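Local atomic coordinates of CrtC domain-containing protein (Fusarium vanettenii 77-13-4, PDB entry 7A0Q), a protein that probably hydrates kievitone, a plant isoflavonoid phytoalexin, acting as a lyase built from two lipocalin-like domains. Residues Leu133-Ser138 with Ile149-Ala153; Leu178-Glu184 with Pro198-Trp204. All blocks are in the same frame, centred on the assembly; numbering follows the deposited sequence.

Interaction 1: Leu133-Ser138 with Ile149-Ala153; sequences LSKLRS and ITYDA
Ile149 and Ser138 form an antiparallel hydrogen-bonded pair: each amide N binds the other's carbonyl O, Ser138 N to Ile149 O at 2.8 Å and Ile149 N to Ser138 O at 2.9 Å. Next along the strand, Thr150 faces Arg137 in a non-hydrogen-bonded pair. Thr150 CG2 lies over one face of the Arg137 guanidinium, 3.4 Å from NH1, toward the rim of the flat group. A bend at chi3 (-55°) turns the Arg137 head back over this methyl, and salt bridges to Asp148 and Glu128 hold it there. The CE of Lys135 also reaches Thr150 CG2, at 3.9 Å. Strands 136-142 and 145-152 make a beta hairpin in the N-terminal lipocalin-like domain. Tyr151 pairs with Leu136 through two backbone bonds. With chi1 at 37°, its CG sits between backbone N and carbonyl carbon, and the ring swings back across the neighbouring strand. Leu136 CB packs 3.4 Å from Tyr151 CE2, while Tyr151 OH meets Ser138 OG at 2.7 Å, a bond either group could donate. Ser138 OG also bonds to Ser61. Asp152 sets its carboxylate beside Ser134 O, two acceptors without a bond between them; the Ser134 hydroxyl turns to Asp131. At Ala153, the amide N donates to Leu133 O at 2.9 Å and CB meets Leu133 CD2.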
loop_
_atom_site.group_PDB
_atom_site.type_symbol
_atom_site.label_atom_id
_atom_site.label_comp_id
_atom_site.label_asym_id
_atom_site.label_seq_id
_atom_site.Cartn_x
_atom_site.Cartn_y
_atom_site.Cartn_z
ATOM N N LEU A 133 13.949 -1.721 -9.890
ATOM C CA LEU A 133 14.013 -1.097 -8.573
ATOM C C LEU A 133 14.461 0.358 -8.667
ATOM O O LEU A 133 13.931 1.220 -7.961
ATOM C CB LEU A 133 14.980 -1.866 -7.667
ATOM C CG LEU A 133 14.530 -3.260 -7.221
ATOM C CD1 LEU A 133 15.703 -3.936 -6.521
ATOM C CD2 LEU A 133 13.310 -3.165 -6.311
ATOM N N SER A 134 15.449 0.632 -9.523
ATOM C CA SER A 134 16.029 1.970 -9.612
ATOM C C SER A 134 15.098 2.968 -10.279
ATOM O O SER A 134 15.220 4.175 -10.028
ATOM C CB SER A 134 17.355 1.920 -10.370
ATOM O OG SER A 134 18.319 1.192 -9.640
ATOM N N LYS A 135 14.163 2.503 -11.104
ATOM C CA LYS A 135 13.149 3.396 -11.651
ATOM C C LYS A 135 11.906 2.589 -11.976
ATOM O O LYS A 135 11.945 1.700 -12.829
ATOM C CB LYS A 135 13.651 4.139 -12.892
ATOM C CG LYS A 135 12.767 5.327 -13.254
ATOM C CD LYS A 135 13.373 6.144 -14.392
ATOM C CE LYS A 135 12.479 7.327 -14.743
ATOM N NZ LYS A 135 12.995 8.048 -15.953
ATOM N N LEU A 136 10.821 2.918 -11.290
ATOM C CA LEU A 136 9.491 2.375 -11.511
ATOM C C LEU A 136 8.558 3.546 -11.774
ATOM O O LEU A 136 8.837 4.675 -11.359
ATOM C CB LEU A 136 9.006 1.577 -10.288
ATOM C CG LEU A 136 9.833 0.343 -9.949
ATOM C CD1 LEU A 136 9.507 -0.124 -8.518
ATOM C CD2 LEU A 136 9.558 -0.761 -10.950
ATOM N N ARG A 137 7.443 3.281 -12.453
ATOM C CA ARG A 137 6.520 4.339 -12.850
ATOM C C ARG A 137 5.085 3.903 -12.601
ATOM O O ARG A 137 4.676 2.833 -13.063
ATOM C CB ARG A 137 6.702 4.708 -14.328
ATOM C CG ARG A 137 5.808 5.871 -14.795
ATOM C CD ARG A 137 5.895 6.102 -16.324
ATOM N NE ARG A 137 7.271 6.304 -16.766
ATOM C CZ ARG A 137 7.900 7.480 -16.759
ATOM N NH1 ARG A 137 7.275 8.569 -16.333
ATOM N NH2 ARG A 137 9.157 7.564 -17.170
ATOM N N SER A 138 4.332 4.732 -11.872
ATOM C CA SER A 138 2.880 4.603 -11.734
ATOM C C SER A 138 2.234 5.763 -12.475
ATOM O O SER A 138 2.523 6.922 -12.174
ATOM C CB SER A 138 2.440 4.610 -10.265
ATOM O OG SER A 138 2.921 3.467 -9.580
ATOM N N ILE A 149 4.141 9.342 -12.112
ATOM C CA ILE A 149 4.996 9.342 -10.933
ATOM C C ILE A 149 6.070 8.281 -11.117
ATOM O O ILE A 149 5.752 7.118 -11.388
ATOM C CB ILE A 149 4.178 9.052 -9.660
ATOM C CG1 ILE A 149 3.056 10.081 -9.512
ATOM C CG2 ILE A 149 5.088 9.030 -8.461
ATOM C CD1 ILE A 149 2.081 9.791 -8.363
ATOM N N THR A 150 7.336 8.669 -10.964
ATOM C CA THR A 150 8.419 7.699 -10.974
ATOM C C THR A 150 9.045 7.604 -9.592
ATOM O O THR A 150 8.997 8.550 -8.805
ATOM C CB THR A 150 9.499 8.046 -12.001
ATOM O OG1 THR A 150 10.047 9.344 -11.723
ATOM C CG2 THR A 150 8.912 8.015 -13.409
ATOM N N TYR A 151 9.597 6.436 -9.278
ATOM C CA TYR A 151 10.210 6.289 -7.966
ATOM C C TYR A 151 11.365 5.301 -8.043
ATOM O O TYR A 151 11.435 4.444 -8.927
ATOM C CB TYR A 151 9.186 5.884 -6.873
ATOM C CG TYR A 151 8.110 4.930 -7.338
ATOM C CD1 TYR A 151 6.990 5.394 -8.022
ATOM C CD2 TYR A 151 8.221 3.563 -7.102
ATOM C CE1 TYR A 151 6.014 4.515 -8.474
ATOM C CE2 TYR A 151 7.251 2.685 -7.549
ATOM C CZ TYR A 151 6.152 3.167 -8.225
ATOM O OH TYR A 151 5.190 2.290 -8.674
ATOM N N ASP A 152 12.287 5.469 -7.100
ATOM C CA ASP A 152 13.573 4.782 -7.062
ATOM C C ASP A 152 13.693 4.173 -5.669
ATOM O O ASP A 152 13.581 4.891 -4.669
ATOM C CB ASP A 152 14.699 5.788 -7.355
ATOM C CG ASP A 152 16.100 5.194 -7.282
ATOM O OD1 ASP A 152 16.272 4.011 -6.927
ATOM O OD2 ASP A 152 17.061 5.945 -7.596
ATOM N N ALA A 153 13.902 2.857 -5.608
ATOM C CA ALA A 153 13.768 2.103 -4.360
ATOM C C ALA A 153 14.988 2.285 -3.452
ATOM O O ALA A 153 15.637 1.330 -3.027
ATOM C CB ALA A 153 13.528 0.633 -4.667
#

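Interaction 2: Leu178-Glu184 with Pro198-Trp204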
loop_
_atom_site.group_PDB
_atom_site.type_symbol
_atom_site.label_atom_id
_atom_site.label_comp_id
_atom_site.label_asym_id
_atom_site.label_seq_id
_atom_site.Cartn_x
_atom_site.Cartn_y
_atom_site.Cartn_z
ATOM N N LEU A 178 8.506 -1.455 -0.287
ATOM C CA LEU A 178 9.625 -0.524 -0.375
ATOM C C LEU A 178 9.098 0.796 0.162
ATOM O O LEU A 178 8.381 1.510 -0.554
ATOM C CB LEU A 178 10.102 -0.378 -1.825
ATOM C CG LEU A 178 10.420 -1.712 -2.507
ATOM C CD1 LEU A 178 10.793 -1.549 -3.983
ATOM C CD2 LEU A 178 11.498 -2.471 -1.741
ATOM N N PRO A 179 9.381 1.152 1.428
ATOM C CA PRO A 179 8.519 2.126 2.131
ATOM C C PRO A 179 8.694 3.597 1.782
ATOM O O PRO A 179 7.711 4.346 1.801
ATOM C CB PRO A 179 8.866 1.905 3.612
ATOM C CG PRO A 179 9.629 0.650 3.660
ATOM C CD PRO A 179 10.302 0.466 2.348
ATOM N N SER A 180 9.912 4.021 1.453
ATOM C CA SER A 180 10.227 5.445 1.356
ATOM C C SER A 180 11.064 5.733 0.118
ATOM O O SER A 180 12.123 6.365 0.184
ATOM C CB SER A 180 10.948 5.909 2.620
ATOM O OG SER A 180 10.080 5.837 3.732
ATOM N N ALA A 181 10.576 5.282 -1.036
ATOM C CA ALA A 181 11.303 5.450 -2.287
ATOM C C ALA A 181 11.320 6.909 -2.730
ATOM O O ALA A 181 10.311 7.612 -2.642
ATOM C CB ALA A 181 10.658 4.598 -3.389
ATOM N N LYS A 182 12.479 7.356 -3.210
ATOM C CA LYS A 182 12.579 8.678 -3.824
ATOM C C LYS A 182 11.602 8.792 -4.987
ATOM O O LYS A 182 11.524 7.901 -5.834
ATOM C CB LYS A 182 14.015 8.922 -4.298
ATOM C CG LYS A 182 14.254 10.305 -4.883
ATOM C CD LYS A 182 15.711 10.471 -5.306
ATOM C CE LYS A 182 15.893 11.804 -6.036
ATOM N NZ LYS A 182 17.281 11.995 -6.544
ATOM N N THR A 183 10.864 9.902 -5.030
ATOM C CA THR A 183 9.738 10.086 -5.932
ATOM C C THR A 183 9.888 11.374 -6.732
ATOM O O THR A 183 10.208 12.422 -6.172
ATOM C CB THR A 183 8.440 10.134 -5.119
ATOM O OG1 THR A 183 8.355 8.955 -4.307
ATOM C CG2 THR A 183 7.234 10.232 -6.022
ATOM N N GLU A 184 9.612 11.291 -8.036
ATOM C CA GLU A 184 9.617 12.436 -8.943
ATOM C C GLU A 184 8.408 12.337 -9.865
ATOM O O GLU A 184 7.694 11.333 -9.883
ATOM C CB GLU A 184 10.911 12.500 -9.768
ATOM C CG GLU A 184 12.166 12.694 -8.937
ATOM C CD GLU A 184 13.397 12.852 -9.796
ATOM O OE1 GLU A 184 14.185 11.887 -9.889
ATOM O OE2 GLU A 184 13.573 13.942 -10.384
ATOM N N PRO A 198 11.004 16.056 -4.943
ATOM C CA PRO A 198 11.594 14.802 -4.437
ATOM C C PRO A 198 12.196 14.922 -3.043
ATOM O O PRO A 198 12.396 13.894 -2.385
ATOM C CB PRO A 198 12.667 14.463 -5.477
ATOM C CG PRO A 198 13.012 15.784 -6.115
ATOM C CD PRO A 198 11.773 16.640 -6.055
ATOM N N ALA A 199 12.491 16.128 -2.554
ATOM C CA ALA A 199 13.025 16.235 -1.205
ATOM C C ALA A 199 11.953 16.068 -0.137
ATOM O O ALA A 199 12.286 15.817 1.027
ATOM C CB ALA A 199 13.731 17.586 -1.023
ATOM N N LYS A 200 10.678 16.194 -0.502
ATOM C CA LYS A 200 9.599 16.228 0.473
ATOM C C LYS A 200 8.478 15.279 0.072
ATOM O O LYS A 200 7.300 15.537 0.315
ATOM C CB LYS A 200 9.093 17.657 0.657
ATOM C CG LYS A 200 10.151 18.542 1.323
ATOM C CD LYS A 200 9.731 19.998 1.409
ATOM C CE LYS A 200 10.785 20.811 2.166
ATOM N NZ LYS A 200 10.450 22.262 2.209
ATOM N N SER A 201 8.851 14.144 -0.517
ATOM C CA SER A 201 7.905 13.154 -1.019
ATOM C C SER A 201 8.504 11.765 -0.795
ATOM O O SER A 201 9.717 11.612 -0.645
ATOM C CB SER A 201 7.631 13.346 -2.519
ATOM O OG SER A 201 7.003 14.602 -2.796
ATOM N N HIS A 202 7.646 10.744 -0.786
ATOM C CA HIS A 202 8.151 9.375 -0.863
ATOM C C HIS A 202 7.022 8.465 -1.303
ATOM O O HIS A 202 5.849 8.813 -1.196
ATOM C CB HIS A 202 8.740 8.882 0.468
ATOM C CG HIS A 202 7.733 8.758 1.573
ATOM N ND1 HIS A 202 7.185 7.549 1.963
ATOM C CD2 HIS A 202 7.178 9.698 2.375
ATOM C CE1 HIS A 202 6.340 7.755 2.961
ATOM N NE2 HIS A 202 6.314 9.050 3.225
ATOM N N THR A 203 7.395 7.293 -1.802
ATOM C CA THR A 203 6.418 6.320 -2.276
ATOM C C THR A 203 6.652 4.999 -1.567
ATOM O O THR A 203 7.793 4.539 -1.469
ATOM C CB THR A 203 6.514 6.129 -3.801
ATOM O OG1 THR A 203 6.152 7.352 -4.449
ATOM C CG2 THR A 203 5.575 5.019 -4.296
ATOM N N TRP A 204 5.576 4.394 -1.070
ATOM C CA TRP A 204 5.602 3.014 -0.614
ATOM C C TRP A 204 5.113 2.182 -1.788
ATOM O O TRP A 204 3.959 2.316 -2.213
ATOM C CB TRP A 204 4.717 2.808 0.610
ATOM C CG TRP A 204 4.687 1.374 1.131
ATOM C CD1 TRP A 204 4.312 0.239 0.446
ATOM C CD2 TRP A 204 5.033 0.947 2.451
ATOM N NE1 TRP A 204 4.400 -0.864 1.274
ATOM C CE2 TRP A 204 4.842 -0.454 2.507
ATOM C CE3 TRP A 204 5.476 1.616 3.598
ATOM C CZ2 TRP A 204 5.081 -1.193 3.668
ATOM C CZ3 TRP A 204 5.701 0.877 4.756
ATOM C CH2 TRP A 204 5.517 -0.510 4.776
HETATM O O HOH W 1 11.231 11.572 -2.921
#
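The Trp204 indole carries Pro179 on one face, near its rim: Pro179 CA stands 3.2 Å above the plane and Pro179 CB lies 3.4 Å from Trp204 CE3. With chi1 at 179°, Trp204 CG is anti to the backbone N, which lays a face of the indole against the proline, the two side chains crossing at a slant; NE1 binds Asp206. The His202 ring takes Pro179 O at its edge, ND1 donating over 3.2 Å onto a lone pair of that carbonyl. The other ring nitrogen, NE2, is hydrogen-bonded to Tyr336 OH, so both nitrogens are held and the ring's rotation is fixed. Ala181 and Thr203 form an antiparallel hydrogen-bonded pair, with Ala181 N 2.9 Å from Thr203 O. Ala181 O accepts twice, from Thr203 N in its plane and from Thr183 OG1 above it. The Thr183 and Thr203 side chains cross at about a right angle, their OG1 atoms 2.7 Å apart. Farther along, a water joins Thr183 N to Pro198 O and Ser201 O, each at 2.7 Å, and Pro198 CB packs on Glu184 CG. Strand 145-152 flanks Ala181, Thr183 and Thr203 through Tyr151 and Ile149; Tyr64 of strand 58-66 stacks on His202, and strand 232-240 of the closed C-terminal barrel touches Pro179 and Trp204 through Lys232.

How the interactions relate
From the N terminus, interaction 1 comes first: the chain leaves 133-138, turns within ten residues and returns at 149-153, closing a hairpin. It then runs through strand 158-168 before 178-184 opens interaction 2, which 198-204 closes after an excursion that includes strand 192-195. The two closures follow in series, neither nesting nor crossing. Their centres are 9 Å apart, and they meet where strand 145-152 neighbours strand 171-189: Asp152 N to Lys182 O (2.8 Å) and Thr150 N to Glu184 O (2.9 Å) are probable hydrogen bonds. Together they link strands 136-142, 145-152, 171-189 and 202-210 in sheet order, continuing to strand 58-66.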